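Local coordinates for mitogen-activated protein kinase, putative (Map kinase-like protein) (Leishmania major, PDB 3PG1) that probably acts as an ATP-dependent serine/threonine protein kinase of the mitogen-activated protein kinase family, at residues A[66-71]-A[103-108]. Numbering follows the deposited sequence.
Sequences ILSDSF and EPAMHK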
loop_
_atom_site.group_PDB
_atom_site.type_symbol
_atom_site.label_atom_id
_atom_site.label_comp_id
_atom_site.label_asym_id
_atom_site.label_seq_id
_atom_site.Cartn_x
_atom_site.Cartn_y
_atom_site.Cartn_z
ATOM N N ILE A 66 23.424 -6.270 2.087
ATOM C CA ILE A 66 22.464 -5.363 1.449
ATOM C C ILE A 66 23.042 -3.964 1.188
ATOM O O ILE A 66 23.193 -3.577 0.027
ATOM C CB ILE A 66 21.087 -5.368 2.169
ATOM C CG1 ILE A 66 20.387 -6.736 2.011
ATOM C CG2 ILE A 66 20.185 -4.246 1.662
ATOM C CD1 ILE A 66 19.775 -7.286 3.260
ATOM N N LEU A 67 23.446 -3.260 2.253
ATOM C CA LEU A 67 23.992 -1.902 2.181
ATOM C C LEU A 67 25.340 -1.770 1.445
ATOM O O LEU A 67 25.772 -0.649 1.157
ATOM C CB LEU A 67 24.001 -1.240 3.573
ATOM C CG LEU A 67 22.744 -0.443 3.969
ATOM C CD1 LEU A 67 21.481 -1.316 4.005
ATOM C CD2 LEU A 67 22.923 0.216 5.316
ATOM N N SER A 68 25.968 -2.913 1.095
ATOM C CA SER A 68 27.214 -2.959 0.335
ATOM C C SER A 68 26.998 -3.119 -1.178
ATOM O O SER A 68 27.857 -2.696 -1.954
ATOM C CB SER A 68 28.141 -4.039 0.874
ATOM O OG SER A 68 28.937 -3.480 1.904
ATOM N N ASP A 69 25.856 -3.709 -1.601
ATOM C CA ASP A 69 25.560 -3.886 -3.025
ATOM C C ASP A 69 24.719 -2.730 -3.562
ATOM O O ASP A 69 23.644 -2.463 -3.028
ATOM C CB ASP A 69 24.875 -5.236 -3.307
ATOM C CG ASP A 69 24.429 -5.377 -4.752
ATOM O OD1 ASP A 69 25.290 -5.665 -5.613
ATOM O OD2 ASP A 69 23.231 -5.142 -5.030
ATOM N N SER A 70 25.193 -2.092 -4.651
ATOM C CA SER A 70 24.574 -0.950 -5.335
ATOM C C SER A 70 23.057 -1.037 -5.542
ATOM O O SER A 70 22.336 -0.150 -5.079
ATOM C CB SER A 70 25.271 -0.678 -6.665
ATOM O OG SER A 70 24.659 0.396 -7.363
ATOM N N PHE A 71 22.584 -2.088 -6.246
ATOM C CA PHE A 71 21.169 -2.285 -6.567
ATOM C C PHE A 71 20.281 -2.466 -5.327
ATOM O O PHE A 71 19.290 -1.746 -5.177
ATOM C CB PHE A 71 20.997 -3.437 -7.579
ATOM C CG PHE A 71 19.571 -3.869 -7.826
ATOM C CD1 PHE A 71 18.753 -3.160 -8.697
ATOM C CD2 PHE A 71 19.047 -4.991 -7.194
ATOM C CE1 PHE A 71 17.432 -3.555 -8.915
ATOM C CE2 PHE A 71 17.727 -5.384 -7.412
ATOM C CZ PHE A 71 16.928 -4.665 -8.272
ATOM N N GLU A 103 33.020 -1.307 8.164
ATOM C CA GLU A 103 33.894 -1.399 6.985
ATOM C C GLU A 103 33.886 -2.670 6.092
ATOM O O GLU A 103 33.586 -2.513 4.903
ATOM C CB GLU A 103 35.316 -0.901 7.285
ATOM C CG GLU A 103 35.820 0.108 6.267
ATOM C CD GLU A 103 37.278 0.496 6.413
ATOM O OE1 GLU A 103 38.096 0.064 5.569
ATOM O OE2 GLU A 103 37.602 1.251 7.358
ATOM N N PRO A 104 34.181 -3.912 6.571
ATOM C CA PRO A 104 34.186 -5.059 5.645
ATOM C C PRO A 104 32.805 -5.672 5.385
ATOM O O PRO A 104 32.546 -6.815 5.773
ATOM C CB PRO A 104 35.190 -6.043 6.288
ATOM C CG PRO A 104 35.563 -5.440 7.640
ATOM C CD PRO A 104 34.576 -4.343 7.926
ATOM N N ALA A 105 31.923 -4.906 4.696
ATOM C CA ALA A 105 30.546 -5.278 4.334
ATOM C C ALA A 105 29.752 -5.905 5.506
ATOM O O ALA A 105 29.160 -6.982 5.373
ATOM C CB ALA A 105 30.543 -6.186 3.105
ATOM N N MET A 106 29.782 -5.224 6.667
ATOM C CA MET A 106 29.097 -5.634 7.901
ATOM C C MET A 106 28.067 -4.551 8.331
ATOM O O MET A 106 27.755 -4.404 9.520
ATOM C CB MET A 106 30.122 -5.919 9.023
ATOM C CG MET A 106 31.064 -7.083 8.738
ATOM S SD MET A 106 30.324 -8.719 8.989
ATOM C CE MET A 106 30.602 -8.922 10.755
ATOM N N HIS A 107 27.532 -3.813 7.341
ATOM C CA HIS A 107 26.559 -2.734 7.542
ATOM C C HIS A 107 25.166 -3.261 7.854
ATOM O O HIS A 107 24.676 -4.171 7.171
ATOM C CB HIS A 107 26.529 -1.777 6.336
ATOM C CG HIS A 107 27.880 -1.469 5.758
ATOM N ND1 HIS A 107 28.236 -1.894 4.489
ATOM C CD2 HIS A 107 28.925 -0.805 6.303
ATOM C CE1 HIS A 107 29.477 -1.473 4.304
ATOM N NE2 HIS A 107 29.938 -0.823 5.374
ATOM N N LYS A 108 24.531 -2.674 8.896
ATOM C CA LYS A 108 23.178 -3.019 9.355
ATOM C C LYS A 108 22.260 -1.795 9.391
ATOM O O LYS A 108 22.702 -0.689 9.707
ATOM C CB LYS A 108 23.210 -3.696 10.741
ATOM C CG LYS A 108 23.684 -5.144 10.708
ATOM C CD LYS A 108 24.130 -5.650 12.063
ATOM C CE LYS A 108 24.968 -6.904 11.950
ATOM N NZ LYS A 108 26.375 -6.661 12.362
HETATM O O HOH W 1 22.695 -4.523 5.058
#
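Leu67 and His107 form the tight, buried part of this contact. The CB atoms of Leu67 and His107 lie 3.8 Å apart. Both side chains leave the backbone toward the other segment. The Leu67 side chain also packs on Phe101. In His107, CG lies anti to the carbonyl carbon, beside the backbone N (chi1 -40°), which turns a ring edge to Ser68. A water links the two backbones here. The water accepts from Leu67 N at 3.2 Å and donates to His107 O at 2.9 Å. Asn65 ND2 also binds His107 O, giving this carbonyl two donors.

The other side is more open to solvent. Ser68 OG sits at the edge of the His107 ring, in its plane. Ser68 OG is 3.1 Å from His107 ND1, and it keeps a weak hydrogen bond to Asn65 OD1. Ser68 OG also lies 3.4 Å from Ala105 CB. Ser68 and Ala105 are partly exposed. Pro104 is the centre of an inverse gamma turn in this loop.

The contact lies in the N-terminal lobe of the kinase fold. It joins the turn before helix 70-85, the lobe's C-helix, to the loop between strands 96-100 and 108-114. Asp69 is the N-cap of that helix; its OD2 accepts from Leu72 N. The C-terminal helix 346-360 adds His350, whose ring packs edge-to-face with His107 and whose NE2 bonds to Leu67 O.

The chemistry is mixed: a small apolar contact, a water bridge and a polar ring edge. It implies that side chains make the direct contact while one water ties the two backbones, so that Leu67 N and His107 O are both met at the buried end.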